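Putative uncharacterized protein PH0594 (Pyrococcus horikoshii, PDB 4HXF) probably hydrolyses peptides as an acylaminoacyl-type serine peptidase of the prolyl oligopeptidase family, working as a self-compartmentalizing hexamer. Local coordinates at residues 274-286 with 298-312. Sequence-based numbering, arbitrary orientation.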
loop_
_atom_site.group_PDB
_atom_site.type_symbol
_atom_site.label_atom_id
_atom_site.label_comp_id
_atom_site.label_asym_id
_atom_site.label_seq_id
_atom_site.Cartn_x
_atom_site.Cartn_y
_atom_site.Cartn_z
ATOM N N VAL A 274 -19.778 -3.069 52.475
ATOM C CA VAL A 274 -18.541 -2.640 51.853
ATOM C C VAL A 274 -17.532 -3.789 51.887
ATOM O O VAL A 274 -17.200 -4.392 52.943
ATOM C CB VAL A 274 -17.955 -1.439 52.590
ATOM C CG1 VAL A 274 -16.580 -0.974 51.984
ATOM C CG2 VAL A 274 -18.975 -0.269 52.578
ATOM N N TYR A 275 -16.976 -4.011 50.731
ATOM C CA TYR A 275 -15.892 -5.007 50.615
ATOM C C TYR A 275 -14.618 -4.227 50.380
ATOM O O TYR A 275 -14.607 -3.303 49.598
ATOM C CB TYR A 275 -16.145 -5.910 49.382
ATOM C CG TYR A 275 -17.362 -6.814 49.615
ATOM C CD1 TYR A 275 -18.598 -6.383 49.304
ATOM C CD2 TYR A 275 -17.194 -8.007 50.162
ATOM C CE1 TYR A 275 -19.703 -7.200 49.530
ATOM C CE2 TYR A 275 -18.290 -8.881 50.361
ATOM C CZ TYR A 275 -19.523 -8.442 49.988
ATOM O OH TYR A 275 -20.693 -9.248 50.234
ATOM N N PHE A 276 -13.542 -4.637 51.054
ATOM C CA PHE A 276 -12.338 -3.854 50.962
ATOM C C PHE A 276 -11.105 -4.706 51.302
ATOM O O PHE A 276 -11.203 -5.672 52.022
ATOM C CB PHE A 276 -12.453 -2.652 51.918
ATOM C CG PHE A 276 -12.447 -2.983 53.368
ATOM C CD1 PHE A 276 -13.657 -3.227 54.011
ATOM C CD2 PHE A 276 -11.280 -2.966 54.105
ATOM C CE1 PHE A 276 -13.657 -3.505 55.344
ATOM C CE2 PHE A 276 -11.313 -3.234 55.457
ATOM C CZ PHE A 276 -12.514 -3.512 56.086
ATOM N N THR A 277 -9.970 -4.272 50.815
ATOM C CA THR A 277 -8.729 -4.879 51.125
ATOM C C THR A 277 -7.832 -3.937 51.896
ATOM O O THR A 277 -7.940 -2.707 51.748
ATOM C CB THR A 277 -7.967 -5.280 49.848
ATOM O OG1 THR A 277 -8.011 -4.223 48.859
ATOM C CG2 THR A 277 -8.716 -6.555 49.225
ATOM N N LEU A 278 -6.957 -4.485 52.713
ATOM C CA LEU A 278 -5.962 -3.729 53.495
ATOM C C LEU A 278 -4.615 -4.224 53.300
ATOM O O LEU A 278 -4.384 -5.448 53.121
ATOM C CB LEU A 278 -6.217 -3.925 55.019
ATOM C CG LEU A 278 -7.537 -3.539 55.674
ATOM C CD1 LEU A 278 -7.674 -3.921 57.179
ATOM C CD2 LEU A 278 -7.674 -1.995 55.500
ATOM N N PHE A 279 -3.667 -3.300 53.375
ATOM C CA PHE A 279 -2.233 -3.611 53.332
ATOM C C PHE A 279 -1.821 -3.985 54.753
ATOM O O PHE A 279 -1.922 -3.193 55.724
ATOM C CB PHE A 279 -1.404 -2.436 52.887
ATOM C CG PHE A 279 -1.566 -2.007 51.491
ATOM C CD1 PHE A 279 -2.402 -0.947 51.213
ATOM C CD2 PHE A 279 -0.799 -2.533 50.457
ATOM C CE1 PHE A 279 -2.548 -0.405 49.976
ATOM C CE2 PHE A 279 -0.983 -2.021 49.167
ATOM C CZ PHE A 279 -1.897 -0.974 48.925
ATOM N N GLU A 280 -1.382 -5.222 54.941
ATOM C CA GLU A 280 -1.086 -5.745 56.272
ATOM C C GLU A 280 0.194 -6.639 56.264
ATOM O O GLU A 280 0.116 -7.805 55.861
ATOM C CB GLU A 280 -2.217 -6.593 56.826
ATOM C CG GLU A 280 -3.526 -5.867 57.083
ATOM C CD GLU A 280 -4.565 -6.732 57.719
ATOM O OE1 GLU A 280 -5.248 -7.442 57.047
ATOM O OE2 GLU A 280 -4.646 -6.704 58.934
ATOM N N GLU A 281 1.290 -6.103 56.747
ATOM C CA GLU A 281 2.557 -6.801 57.014
ATOM C C GLU A 281 2.928 -7.793 55.932
ATOM O O GLU A 281 3.221 -8.973 56.169
ATOM C CB GLU A 281 2.444 -7.518 58.379
ATOM C CG GLU A 281 1.915 -6.624 59.498
ATOM C CD GLU A 281 0.369 -6.699 59.643
ATOM O OE1 GLU A 281 -0.155 -7.788 59.488
ATOM O OE2 GLU A 281 -0.342 -5.663 59.830
ATOM N N GLY A 282 2.895 -7.287 54.718
ATOM C CA GLY A 282 3.250 -8.079 53.523
ATOM C C GLY A 282 2.142 -8.717 52.726
ATOM O O GLY A 282 2.392 -9.144 51.616
ATOM N N SER A 283 0.941 -8.768 53.257
ATOM C CA SER A 283 -0.233 -9.323 52.619
ATOM C C SER A 283 -1.144 -8.157 52.193
ATOM O O SER A 283 -1.098 -7.019 52.784
ATOM C CB SER A 283 -0.953 -10.219 53.627
ATOM O OG SER A 283 -0.129 -11.334 53.949
ATOM N N VAL A 284 -2.022 -8.432 51.237
ATOM C CA VAL A 284 -3.154 -7.558 50.948
ATOM C C VAL A 284 -4.383 -8.471 51.169
ATOM O O VAL A 284 -4.593 -9.404 50.391
ATOM C CB VAL A 284 -3.130 -6.878 49.605
ATOM C CG1 VAL A 284 -4.418 -6.155 49.290
ATOM C CG2 VAL A 284 -1.901 -5.976 49.502
ATOM N N ASN A 285 -5.152 -8.182 52.197
ATOM C CA ASN A 285 -6.182 -9.083 52.720
ATOM C C ASN A 285 -7.572 -8.511 52.497
ATOM O O ASN A 285 -7.724 -7.287 52.587
ATOM C CB ASN A 285 -5.987 -9.349 54.220
ATOM C CG ASN A 285 -4.721 -10.143 54.535
ATOM O OD1 ASN A 285 -4.389 -11.108 53.811
ATOM N ND2 ASN A 285 -3.986 -9.681 55.570
ATOM N N LEU A 286 -8.550 -9.347 52.204
ATOM C CA LEU A 286 -9.978 -9.008 51.919
ATOM C C LEU A 286 -10.898 -9.184 53.119
ATOM O O LEU A 286 -10.880 -10.194 53.845
ATOM C CB LEU A 286 -10.518 -9.900 50.751
ATOM C CG LEU A 286 -11.971 -9.632 50.284
ATOM C CD1 LEU A 286 -12.108 -8.176 49.713
ATOM C CD2 LEU A 286 -12.292 -10.624 49.158
ATOM N N LYS A 298 -7.750 -13.824 54.258
ATOM C CA LYS A 298 -6.541 -13.291 54.919
ATOM C C LYS A 298 -5.520 -14.381 54.856
ATOM O O LYS A 298 -5.826 -15.552 55.213
ATOM C CB LYS A 298 -6.900 -12.915 56.365
ATOM C CG LYS A 298 -5.690 -12.540 57.217
ATOM C CD LYS A 298 -6.023 -12.008 58.604
ATOM C CE LYS A 298 -4.730 -11.753 59.404
ATOM N NZ LYS A 298 -5.098 -11.700 60.871
ATOM N N GLY A 299 -4.319 -14.088 54.442
ATOM C CA GLY A 299 -3.239 -15.126 54.461
ATOM C C GLY A 299 -1.991 -14.528 53.865
ATOM O O GLY A 299 -1.844 -13.283 53.699
ATOM N N LYS A 300 -1.057 -15.429 53.534
ATOM C CA LYS A 300 0.203 -15.023 52.876
ATOM C C LYS A 300 -0.051 -14.838 51.394
ATOM O O LYS A 300 0.320 -15.680 50.537
ATOM C CB LYS A 300 1.283 -16.087 53.138
ATOM C CG LYS A 300 1.681 -16.183 54.597
ATOM C CD LYS A 300 2.851 -17.184 54.690
ATOM C CE LYS A 300 3.811 -16.966 55.883
ATOM N NZ LYS A 300 5.299 -17.257 55.510
ATOM N N HIS A 301 -0.706 -13.716 51.040
ATOM C CA HIS A 301 -1.179 -13.507 49.664
ATOM C C HIS A 301 -1.470 -12.048 49.436
ATOM O O HIS A 301 -1.486 -11.258 50.389
ATOM C CB HIS A 301 -2.420 -14.355 49.366
ATOM C CG HIS A 301 -3.628 -14.056 50.223
ATOM N ND1 HIS A 301 -4.459 -15.054 50.678
ATOM C CD2 HIS A 301 -4.219 -12.855 50.610
ATOM C CE1 HIS A 301 -5.469 -14.477 51.359
ATOM N NE2 HIS A 301 -5.309 -13.118 51.316
ATOM N N TRP A 302 -1.679 -11.705 48.186
ATOM C CA TRP A 302 -2.219 -10.360 47.776
ATOM C C TRP A 302 -3.479 -10.530 47.020
ATOM O O TRP A 302 -3.484 -11.185 45.959
ATOM C CB TRP A 302 -1.249 -9.611 46.897
ATOM C CG TRP A 302 -0.186 -8.815 47.603
ATOM C CD1 TRP A 302 0.550 -9.242 48.666
ATOM C CD2 TRP A 302 0.349 -7.473 47.288
ATOM N NE1 TRP A 302 1.483 -8.307 49.044
ATOM C CE2 TRP A 302 1.400 -7.224 48.235
ATOM C CE3 TRP A 302 0.034 -6.512 46.355
ATOM C CZ2 TRP A 302 2.130 -6.057 48.251
ATOM C CZ3 TRP A 302 0.788 -5.313 46.376
ATOM C CH2 TRP A 302 1.772 -5.092 47.327
ATOM N N ILE A 303 -4.556 -9.999 47.561
ATOM C CA ILE A 303 -5.877 -9.880 46.867
ATOM C C ILE A 303 -5.813 -8.707 45.897
ATOM O O ILE A 303 -5.827 -7.533 46.363
ATOM C CB ILE A 303 -7.081 -9.822 47.813
ATOM C CG1 ILE A 303 -7.105 -10.992 48.799
ATOM C CG2 ILE A 303 -8.414 -9.714 46.986
ATOM C CD1 ILE A 303 -7.059 -12.425 48.208
ATOM N N MET A 304 -5.640 -8.990 44.596
ATOM C CA MET A 304 -5.365 -8.046 43.613
ATOM C C MET A 304 -6.571 -7.328 43.039
ATOM O O MET A 304 -6.435 -6.242 42.467
ATOM C CB MET A 304 -4.632 -8.755 42.482
ATOM C CG MET A 304 -3.300 -9.265 42.901
ATOM S SD MET A 304 -2.197 -7.964 43.479
ATOM C CE MET A 304 -1.908 -6.907 42.100
ATOM N N GLY A 305 -7.744 -7.885 43.230
ATOM C CA GLY A 305 -8.976 -7.331 42.641
ATOM C C GLY A 305 -10.095 -8.163 43.130
ATOM O O GLY A 305 -9.954 -9.360 43.632
ATOM N N PHE A 306 -11.287 -7.565 43.178
ATOM C CA PHE A 306 -12.433 -8.277 43.638
ATOM C C PHE A 306 -13.741 -7.562 43.132
ATOM O O PHE A 306 -13.695 -6.417 42.620
ATOM C CB PHE A 306 -12.451 -8.459 45.164
ATOM C CG PHE A 306 -12.471 -7.130 45.955
ATOM C CD1 PHE A 306 -11.273 -6.504 46.316
ATOM C CD2 PHE A 306 -13.652 -6.473 46.200
ATOM C CE1 PHE A 306 -11.294 -5.282 46.923
ATOM C CE2 PHE A 306 -13.647 -5.181 46.776
ATOM C CZ PHE A 306 -12.444 -4.623 47.153
ATOM N N ASP A 307 -14.812 -8.296 43.191
ATOM C CA ASP A 307 -16.147 -7.725 42.882
ATOM C C ASP A 307 -17.168 -8.506 43.566
ATOM O O ASP A 307 -17.022 -9.703 43.946
ATOM C CB ASP A 307 -16.435 -7.666 41.382
ATOM C CG ASP A 307 -17.520 -6.598 40.997
ATOM O OD1 ASP A 307 -17.873 -5.683 41.817
ATOM O OD2 ASP A 307 -18.094 -6.635 39.877
ATOM N N ALA A 308 -18.329 -7.855 43.824
ATOM C CA ALA A 308 -19.326 -8.470 44.545
ATOM C C ALA A 308 -20.740 -7.961 44.065
ATOM O O ALA A 308 -20.948 -6.771 43.748
ATOM C CB ALA A 308 -19.214 -8.053 46.042
ATOM N N ASP A 309 -21.580 -8.879 44.032
ATOM C CA ASP A 309 -22.994 -8.574 43.634
ATOM C C ASP A 309 -23.820 -9.643 44.320
ATOM O O ASP A 309 -23.921 -9.579 45.548
ATOM C CB ASP A 309 -23.279 -8.458 42.120
ATOM C CG ASP A 309 -24.806 -8.169 41.846
ATOM O OD1 ASP A 309 -25.302 -7.168 42.417
ATOM O OD2 ASP A 309 -25.414 -8.994 41.153
ATOM N N GLU A 310 -24.362 -10.642 43.627
ATOM C CA GLU A 310 -24.866 -11.782 44.318
ATOM C C GLU A 310 -23.837 -12.701 44.833
ATOM O O GLU A 310 -24.051 -13.484 45.820
ATOM C CB GLU A 310 -25.897 -12.562 43.475
ATOM C CG GLU A 310 -27.099 -11.681 43.110
ATOM C CD GLU A 310 -28.184 -12.377 42.275
ATOM O OE1 GLU A 310 -27.977 -13.532 41.787
ATOM O OE2 GLU A 310 -29.262 -11.739 42.138
ATOM N N ARG A 311 -22.703 -12.709 44.165
ATOM C CA ARG A 311 -21.607 -13.592 44.558
ATOM C C ARG A 311 -20.378 -12.697 44.841
ATOM O O ARG A 311 -20.351 -11.555 44.427
ATOM C CB ARG A 311 -21.271 -14.535 43.395
ATOM C CG ARG A 311 -22.420 -15.531 43.058
ATOM C CD ARG A 311 -22.822 -16.405 44.251
ATOM N NE ARG A 311 -22.349 -17.790 44.167
ATOM C CZ ARG A 311 -22.748 -18.672 43.231
ATOM N NH1 ARG A 311 -23.614 -18.322 42.253
ATOM N NH2 ARG A 311 -22.260 -19.913 43.251
ATOM N N LEU A 312 -19.478 -13.195 45.639
ATOM C CA LEU A 312 -18.192 -12.485 45.876
ATOM C C LEU A 312 -17.027 -13.303 45.203
ATOM O O LEU A 312 -16.783 -14.466 45.542
ATOM C CB LEU A 312 -17.863 -12.293 47.354
ATOM C CG LEU A 312 -16.476 -11.721 47.776
ATOM C CD1 LEU A 312 -16.207 -10.342 47.144
ATOM C CD2 LEU A 312 -16.431 -11.741 49.282
HETATM O O HOH W 1 -7.103 -5.032 46.415
#
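Val284 and Trp302 form a single backbone bridge where two propeller blades converge: Val284 N reaches His301 O at 3.0 Å, and Ile303 N returns to Val284 O at 2.9 Å. Further polar contacts surround this bridge. The indole NE1 of Trp302 donates to Gly282 O (2.9 Å), meeting it from above the carbonyl plane, while Ser283 OG donates to Gly299 O at 2.6 Å. The amide of Asn285 is held at both ends: OD1 accepts from Gly299 N across the contact (3.0 Å), and ND2 donates almost straight to Glu280 OE1 (171°) within its own hairpin, which fixes the amide's rotation. A water links Thr277 OG1 to Ile303 O.

Three CH-pi contacts punctuate the apolar packing. A chi1 of 172° sets Val284 CG2 anti to the carbonyl carbon, over the Trp302 indole, 3.7 Å from the centroid of its five-membered ring. Leu286 CD1 sits over one face of Phe306, whose CE1 meets Thr277 CG2. Ala308 CB covers a face of Tyr275, 3.9 Å from its ring centroid, and Leu312 CD2 meets Tyr275 CE2.

Strand 302-308, an outermost strand of its antiparallel sheet, thus packs against the hairpin 273-289 of the preceding blade; Tyr314 of strand 312-317 backs Leu286, Ile303 and Phe306, and Gln266 of strand 264-270 touches Thr277 and Phe306.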